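Local coordinates for protein Rho guanine nucleotide exchange factor 11 (Homo sapiens, PDB 5JHH) that probably activates Rho-family GTPases as a guanine nucleotide exchange factor, through a catalytic DH (RhoGEF) domain joined to a PH domain, at residues V212-T215 against E216-H219; G223-K226 against R227-A230; Q285-E289 against K290-K294. All blocks are in the same frame, centred on the assembly; numbering follows the deposited sequence.

Interaction 1: residues V212-T215 against E216-H219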
loop_
_atom_site.group_PDB
_atom_site.type_symbol
_atom_site.label_atom_id
_atom_site.label_comp_id
_atom_site.label_asym_id
_atom_site.label_seq_id
_atom_site.Cartn_x
_atom_site.Cartn_y
_atom_site.Cartn_z
ATOM N N VAL A 212 -7.922 6.655 6.493
ATOM C CA VAL A 212 -7.414 5.425 7.052
ATOM C C VAL A 212 -6.377 5.795 8.098
ATOM O O VAL A 212 -6.361 5.278 9.218
ATOM C CB VAL A 212 -6.759 4.582 5.962
ATOM C CG1 VAL A 212 -5.943 3.441 6.514
ATOM C CG2 VAL A 212 -7.819 4.061 5.014
ATOM N N LYS A 213 -5.523 6.731 7.746
ATOM C CA LYS A 213 -4.472 7.134 8.662
ATOM C C LYS A 213 -5.014 7.594 10.008
ATOM O O LYS A 213 -4.582 7.087 11.034
ATOM C CB LYS A 213 -3.661 8.200 8.040
ATOM C CG LYS A 213 -2.683 8.848 8.980
ATOM C CD LYS A 213 -2.027 9.966 8.190
ATOM C CE LYS A 213 -0.754 10.391 8.856
ATOM N NZ LYS A 213 -0.098 11.379 7.977
ATOM N N GLN A 214 -5.999 8.489 9.997
ATOM C CA GLN A 214 -6.482 9.080 11.228
ATOM C C GLN A 214 -7.305 8.071 11.995
ATOM O O GLN A 214 -7.200 7.979 13.213
ATOM C CB GLN A 214 -7.293 10.362 10.970
ATOM C CG GLN A 214 -6.462 11.591 10.512
ATOM C CD GLN A 214 -5.094 11.797 11.233
ATOM O OE1 GLN A 214 -4.948 11.593 12.452
ATOM N NE2 GLN A 214 -4.094 12.213 10.472
ATOM N N THR A 215 -8.093 7.267 11.296
ATOM C CA THR A 215 -8.895 6.273 11.995
ATOM C C THR A 215 -8.028 5.231 12.656
ATOM O O THR A 215 -8.266 4.887 13.814
ATOM C CB THR A 215 -9.858 5.538 11.054
ATOM O OG1 THR A 215 -10.809 6.460 10.512
ATOM C CG2 THR A 215 -10.573 4.472 11.756
ATOM N N GLU A 216 -7.054 4.678 11.934
ATOM C CA GLU A 216 -6.155 3.712 12.564
ATOM C C GLU A 216 -5.302 4.360 13.682
ATOM O O GLU A 216 -5.101 3.771 14.768
ATOM C CB GLU A 216 -5.212 3.077 11.545
ATOM C CG GLU A 216 -5.932 2.224 10.506
ATOM C CD GLU A 216 -5.018 1.574 9.465
ATOM O OE1 GLU A 216 -3.895 2.077 9.187
ATOM O OE2 GLU A 216 -5.441 0.503 8.944
ATOM N N ASN A 217 -4.769 5.546 13.405
ATOM C CA ASN A 217 -3.914 6.198 14.383
ATOM C C ASN A 217 -4.700 6.401 15.662
ATOM O O ASN A 217 -4.185 6.114 16.751
ATOM C CB ASN A 217 -3.427 7.557 13.924
ATOM C CG ASN A 217 -2.216 7.479 13.064
ATOM O OD1 ASN A 217 -1.753 6.399 12.651
ATOM N ND2 ASN A 217 -1.668 8.632 12.789
ATOM N N ARG A 218 -5.950 6.825 15.531
ATOM C CA ARG A 218 -6.768 7.101 16.719
ATOM C C ARG A 218 -6.974 5.859 17.557
ATOM O O ARG A 218 -6.851 5.900 18.794
ATOM C CB ARG A 218 -8.110 7.697 16.336
ATOM C CG ARG A 218 -8.951 8.204 17.518
ATOM C CD ARG A 218 -10.219 8.959 17.085
ATOM N NE ARG A 218 -11.234 8.045 16.538
ATOM C CZ ARG A 218 -11.657 8.017 15.265
ATOM N NH1 ARG A 218 -11.203 8.896 14.366
ATOM N NH2 ARG A 218 -12.552 7.099 14.881
ATOM N N HIS A 219 -7.293 4.754 16.884
ATOM C CA HIS A 219 -7.470 3.488 17.559
ATOM C C HIS A 219 -6.158 3.029 18.217
ATOM O O HIS A 219 -6.147 2.610 19.350
ATOM C CB HIS A 219 -7.961 2.461 16.551
ATOM C CG HIS A 219 -8.207 1.101 17.121
ATOM N ND1 HIS A 219 -7.260 0.092 17.091
ATOM C CD2 HIS A 219 -9.312 0.563 17.685
ATOM C CE1 HIS A 219 -7.768 -1.003 17.633
ATOM N NE2 HIS A 219 -9.016 -0.746 17.991
HETATM O O HOH W 1 -3.143 10.777 14.087
#

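Interaction 2: residues G223-K226 against R227-A230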
loop_
_atom_site.group_PDB
_atom_site.type_symbol
_atom_site.label_atom_id
_atom_site.label_comp_id
_atom_site.label_asym_id
_atom_site.label_seq_id
_atom_site.Cartn_x
_atom_site.Cartn_y
_atom_site.Cartn_z
ATOM N N GLY A 223 -5.239 2.543 22.395
ATOM C CA GLY A 223 -4.705 1.304 22.946
ATOM C C GLY A 223 -3.447 1.586 23.735
ATOM O O GLY A 223 -3.229 1.016 24.782
ATOM N N TYR A 224 -2.598 2.453 23.193
ATOM C CA TYR A 224 -1.400 2.881 23.888
ATOM C C TYR A 224 -1.715 3.580 25.196
ATOM O O TYR A 224 -0.996 3.398 26.125
ATOM C CB TYR A 224 -0.574 3.833 23.067
ATOM C CG TYR A 224 0.109 3.227 21.881
ATOM C CD1 TYR A 224 0.103 1.862 21.642
ATOM C CD2 TYR A 224 0.787 4.033 20.997
ATOM C CE1 TYR A 224 0.749 1.337 20.548
ATOM C CE2 TYR A 224 1.428 3.516 19.905
ATOM C CZ TYR A 224 1.383 2.179 19.680
ATOM O OH TYR A 224 2.054 1.686 18.591
ATOM N N GLN A 225 -2.737 4.421 25.221
ATOM C CA GLN A 225 -3.104 5.151 26.415
ATOM C C GLN A 225 -3.381 4.208 27.604
ATOM O O GLN A 225 -2.797 4.375 28.658
ATOM C CB GLN A 225 -4.330 6.026 26.153
ATOM C CG GLN A 225 -4.600 7.045 27.248
ATOM C CD GLN A 225 -3.391 7.916 27.508
ATOM O OE1 GLN A 225 -2.671 8.296 26.585
ATOM N NE2 GLN A 225 -3.152 8.228 28.767
ATOM N N LYS A 226 -4.247 3.220 27.410
ATOM C CA LYS A 226 -4.448 2.133 28.377
ATOM C C LYS A 226 -3.157 1.552 28.941
ATOM O O LYS A 226 -3.076 1.259 30.116
ATOM C CB LYS A 226 -5.254 0.989 27.734
ATOM C CG LYS A 226 -6.753 1.234 27.731
ATOM C CD LYS A 226 -7.527 0.252 26.862
ATOM C CE LYS A 226 -8.877 0.859 26.453
ATOM N NZ LYS A 226 -9.933 -0.161 26.179
ATOM N N ARG A 227 -2.167 1.366 28.080
ATOM C CA ARG A 227 -0.921 0.741 28.455
ATOM C C ARG A 227 0.101 1.723 28.942
ATOM O O ARG A 227 1.218 1.345 29.317
ATOM C CB ARG A 227 -0.330 0.064 27.250
ATOM C CG ARG A 227 -1.185 -1.059 26.720
ATOM C CD ARG A 227 -0.784 -1.379 25.302
ATOM N NE ARG A 227 0.652 -1.537 25.192
ATOM C CZ ARG A 227 1.276 -1.703 24.028
ATOM N NH1 ARG A 227 0.594 -1.680 22.881
ATOM N NH2 ARG A 227 2.587 -1.855 24.000
ATOM N N LEU A 228 -0.252 2.990 28.870
ATOM C CA LEU A 228 0.620 4.036 29.336
ATOM C C LEU A 228 0.650 4.006 30.837
ATOM O O LEU A 228 -0.397 4.010 31.491
ATOM C CB LEU A 228 0.095 5.399 28.925
ATOM C CG LEU A 228 0.998 6.611 29.174
ATOM C CD1 LEU A 228 2.296 6.572 28.382
ATOM C CD2 LEU A 228 0.237 7.887 28.863
ATOM N N ASP A 229 1.868 4.025 31.352
ATOM C CA ASP A 229 2.137 4.240 32.758
ATOM C C ASP A 229 3.052 5.455 32.837
ATOM O O ASP A 229 4.225 5.354 32.508
ATOM C CB ASP A 229 2.837 2.998 33.313
ATOM C CG ASP A 229 3.342 3.174 34.746
ATOM O OD1 ASP A 229 3.507 4.319 35.221
ATOM O OD2 ASP A 229 3.616 2.140 35.375
ATOM N N ALA A 230 2.490 6.598 33.234
ATOM C CA ALA A 230 3.264 7.819 33.490
ATOM C C ALA A 230 3.363 8.050 35.004
ATOM O O ALA A 230 3.167 9.169 35.495
ATOM C CB ALA A 230 2.601 9.021 32.832
#

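Interaction 3: residues Q285-E289 against K290-K294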
loop_
_atom_site.group_PDB
_atom_site.type_symbol
_atom_site.label_atom_id
_atom_site.label_comp_id
_atom_site.label_asym_id
_atom_site.label_seq_id
_atom_site.Cartn_x
_atom_site.Cartn_y
_atom_site.Cartn_z
ATOM N N GLN A 285 9.540 3.313 27.161
ATOM C CA GLN A 285 10.209 2.056 27.374
ATOM C C GLN A 285 9.193 0.936 27.351
ATOM O O GLN A 285 8.158 1.022 28.003
ATOM C CB GLN A 285 10.894 2.093 28.725
ATOM C CG GLN A 285 12.146 1.257 28.800
ATOM C CD GLN A 285 12.871 1.490 30.100
ATOM O OE1 GLN A 285 12.488 2.353 30.898
ATOM N NE2 GLN A 285 13.916 0.719 30.326
ATOM N N LYS A 286 9.471 -0.096 26.571
ATOM C CA LYS A 286 8.594 -1.247 26.524
ATOM C C LYS A 286 8.937 -2.051 27.771
ATOM O O LYS A 286 10.103 -2.191 28.112
ATOM C CB LYS A 286 8.803 -2.090 25.253
ATOM C CG LYS A 286 8.232 -1.494 23.966
ATOM C CD LYS A 286 7.360 -2.477 23.158
ATOM C CE LYS A 286 7.307 -2.132 21.650
ATOM N NZ LYS A 286 5.959 -2.151 20.981
ATOM N N GLN A 287 7.923 -2.555 28.459
ATOM C CA GLN A 287 8.109 -3.229 29.730
ATOM C C GLN A 287 6.937 -4.149 29.868
ATOM O O GLN A 287 5.871 -3.741 30.349
ATOM C CB GLN A 287 8.132 -2.189 30.850
ATOM C CG GLN A 287 7.584 -2.619 32.203
ATOM C CD GLN A 287 8.642 -3.206 33.095
ATOM O OE1 GLN A 287 8.771 -4.424 33.187
ATOM N NE2 GLN A 287 9.415 -2.345 33.754
ATOM N N ASP A 288 7.134 -5.377 29.398
ATOM C CA ASP A 288 6.034 -6.290 29.109
ATOM C C ASP A 288 5.106 -5.616 28.113
ATOM O O ASP A 288 5.513 -5.325 26.984
ATOM C CB ASP A 288 5.274 -6.716 30.390
ATOM C CG ASP A 288 5.961 -7.860 31.136
ATOM O OD1 ASP A 288 7.046 -8.305 30.702
ATOM O OD2 ASP A 288 5.409 -8.313 32.158
ATOM N N GLU A 289 3.882 -5.341 28.547
ATOM C CA GLU A 289 2.888 -4.814 27.670
ATOM C C GLU A 289 2.624 -3.393 28.082
ATOM O O GLU A 289 1.656 -2.790 27.652
ATOM C CB GLU A 289 1.602 -5.652 27.745
ATOM C CG GLU A 289 0.881 -5.774 26.399
ATOM C CD GLU A 289 1.677 -6.552 25.342
ATOM O OE1 GLU A 289 1.939 -7.756 25.575
ATOM O OE2 GLU A 289 2.029 -5.971 24.274
ATOM N N LYS A 290 3.479 -2.846 28.928
ATOM C CA LYS A 290 3.245 -1.503 29.407
ATOM C C LYS A 290 4.227 -0.560 28.735
ATOM O O LYS A 290 5.260 -0.987 28.220
ATOM C CB LYS A 290 3.292 -1.453 30.938
ATOM C CG LYS A 290 2.184 -2.307 31.594
ATOM C CD LYS A 290 1.281 -1.512 32.547
ATOM C CE LYS A 290 -0.031 -1.032 31.918
ATOM N NZ LYS A 290 -0.436 0.348 32.365
ATOM N N LEU A 291 3.822 0.702 28.641
ATOM C CA LEU A 291 4.623 1.750 28.001
ATOM C C LEU A 291 4.942 2.752 29.081
ATOM O O LEU A 291 4.062 3.492 29.554
ATOM C CB LEU A 291 3.859 2.454 26.856
ATOM C CG LEU A 291 3.435 1.557 25.693
ATOM C CD1 LEU A 291 2.474 2.272 24.756
ATOM C CD2 LEU A 291 4.635 1.012 24.944
ATOM N N LEU A 292 6.209 2.751 29.475
ATOM C CA LEU A 292 6.638 3.480 30.637
ATOM C C LEU A 292 7.160 4.823 30.244
ATOM O O LEU A 292 8.173 4.929 29.534
ATOM C CB LEU A 292 7.763 2.738 31.333
ATOM C CG LEU A 292 7.411 1.413 31.981
ATOM C CD1 LEU A 292 8.600 1.030 32.855
ATOM C CD2 LEU A 292 6.109 1.493 32.785
ATOM N N LEU A 293 6.484 5.848 30.742
ATOM C CA LEU A 293 6.993 7.195 30.650
ATOM C C LEU A 293 7.792 7.458 31.933
ATOM O O LEU A 293 7.221 7.405 33.042
ATOM C CB LEU A 293 5.813 8.147 30.508
ATOM C CG LEU A 293 6.040 9.480 29.815
ATOM C CD1 LEU A 293 6.760 9.296 28.496
ATOM C CD2 LEU A 293 4.715 10.204 29.607
ATOM N N LYS A 294 9.101 7.698 31.781
ATOM C CA LYS A 294 10.063 7.633 32.891
ATOM C C LYS A 294 11.356 8.410 32.618
ATOM O O LYS A 294 11.949 8.263 31.533
ATOM C CB LYS A 294 10.449 6.170 33.119
ATOM C CG LYS A 294 10.602 5.762 34.576
ATOM C CD LYS A 294 11.119 4.333 34.696
ATOM C CE LYS A 294 12.499 4.189 34.069
ATOM N NZ LYS A 294 13.191 2.954 34.527
#

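Interaction 1: residues V212-T215 against E216-H219
V212 and E216 stand one turn apart on helix 189-227, the long helix that links the DH (RhoGEF) and PH domains, and they form the close-packed side of this i to i+4 contact. Their side chains lie alongside each other: V212 CG1, anti to its own backbone N (chi1 167°), reaches the carboxylate carbon E216 CD at 3.6 Å. The extended E216 chain carries its two oxygens to different partners, OE2 to S125 of the same chain and OE1 to a basic side chain of the bound partner protein in a salt bridge, which should hold the carboxylate against turning. Four successive i to i+4 backbone bonds, from E216 N to V212 O (2.9 Å, N-H...O 168°) through H219 N to T215 O, show regular alpha-helix. T215 packs on S122 and Y123, its OG1 bonded to A211 O. The side bearing Q214 and R218 is looser. There R218 is exposed, with its CB 3.3 Å from Q214 O. The Q214 and N217 side-chain amides do not bond to each other; N217 OD1 goes to a basic side chain of the partner protein and Q214 NE2 to E210. One water joins the remaining amide ends, accepting from N217 ND2 at 2.9 Å and donating to Q214 OE1 at 2.6 Å.

Interaction 2: residues G223-K226 against R227-A230
Chi1 of -70° at Y224 and -64° at R227 sets each CG anti to its own carbonyl carbon, and these matching torsions send the two side chains alongside each other in the same direction. A bend at chi3 of R227 then brings NH1 to the ring, 3.8 Å from Y224 CD1, with the guanidinium and ring planes almost perpendicular (88°). Each group is tethered at its polar end: Y224 OH bonds to E257 and R220, and R227 NE to the carbonyl O of E289. With R227 cut back to an alanine, the E289 carbonyl is likely to lose this partner and one flank of the Y224 ring its neighbour. On another side, Q225 bends at chi2 and brings its amide obliquely across L228, NE2 coming within 3.4 Å of L228 CD2; the amide is fixed by the backbone of L247 and L249. In the main chain, the bond from R227 N to G223 O is long and weak at 3.5 Å, whereas L228 N reaches Q225 O at 2.9 Å, an i to i+3 bond whose donor stands above the carbonyl plane. Beyond it the backbone is extended, and R227 and D229 bond to L291. Together the weak bond and the i to i+3 bond mark a helix C-terminal end, here that of helix 189-227 as it passes into strand 228-229, which joins the PH-domain sheet in parallel with 290-292.

Interaction 3: residues Q285-E289 against K290-K294
K290 N donates to Q287 O at 2.9 Å, the shortest polar bond between the two segments, and closes the type II' turn Q287-K290 of a beta hairpin. The donor N stands above the carbonyl plane, 51° out of it; the return bond from Q287 N to K290 O is 3.1 Å and more bent. Two residues further along each strand, Q285 and L292 form the second antiparallel hydrogen-bonded pair, in which L292 N meets Q285 O at 3.0 Å, nearly straight (174°) and in the carbonyl plane. Between them K286 faces L291 in the non-hydrogen-bonded pair. Q287 and L292 share a sheet face diagonally: L292 CG lies 3.8 Å from Q287 CB, and the Q287 chain, bent at chi2 (90°), carries NE2 across to L292 CD1 at 3.6 Å. Q285 OE1 also comes within 3.7 Å of K294 NZ. On the other face L291 is buried, packed on L284 and on Y224 and R227 of helix 189-227. The hairpin thus joins strands 280-287 and 290-292 within the PH domain, and strand 228-229 runs parallel to 290-292 along its other edge.

The three interactions follow one another along the chain. Interactions 1 and 2 both lie on helix 189-227, their centres about 17 Å apart, the first on the part next to the bound partner protein and the second at the helix C-terminus. Interaction 3 comes some fifty residues later yet its centre is only about 8 Å from that of interaction 2, because strands 228-229 and 290-292 are parallel neighbours in one sheet; the R227 O to L291 N distance of 2.8 Å marks the join. Interactions 1 and 3, about 22 Å between centres, do not touch. The helix thus connects the stretch that touches the partner protein to the PH-domain hairpin, consistent with a defined placement of the two domains.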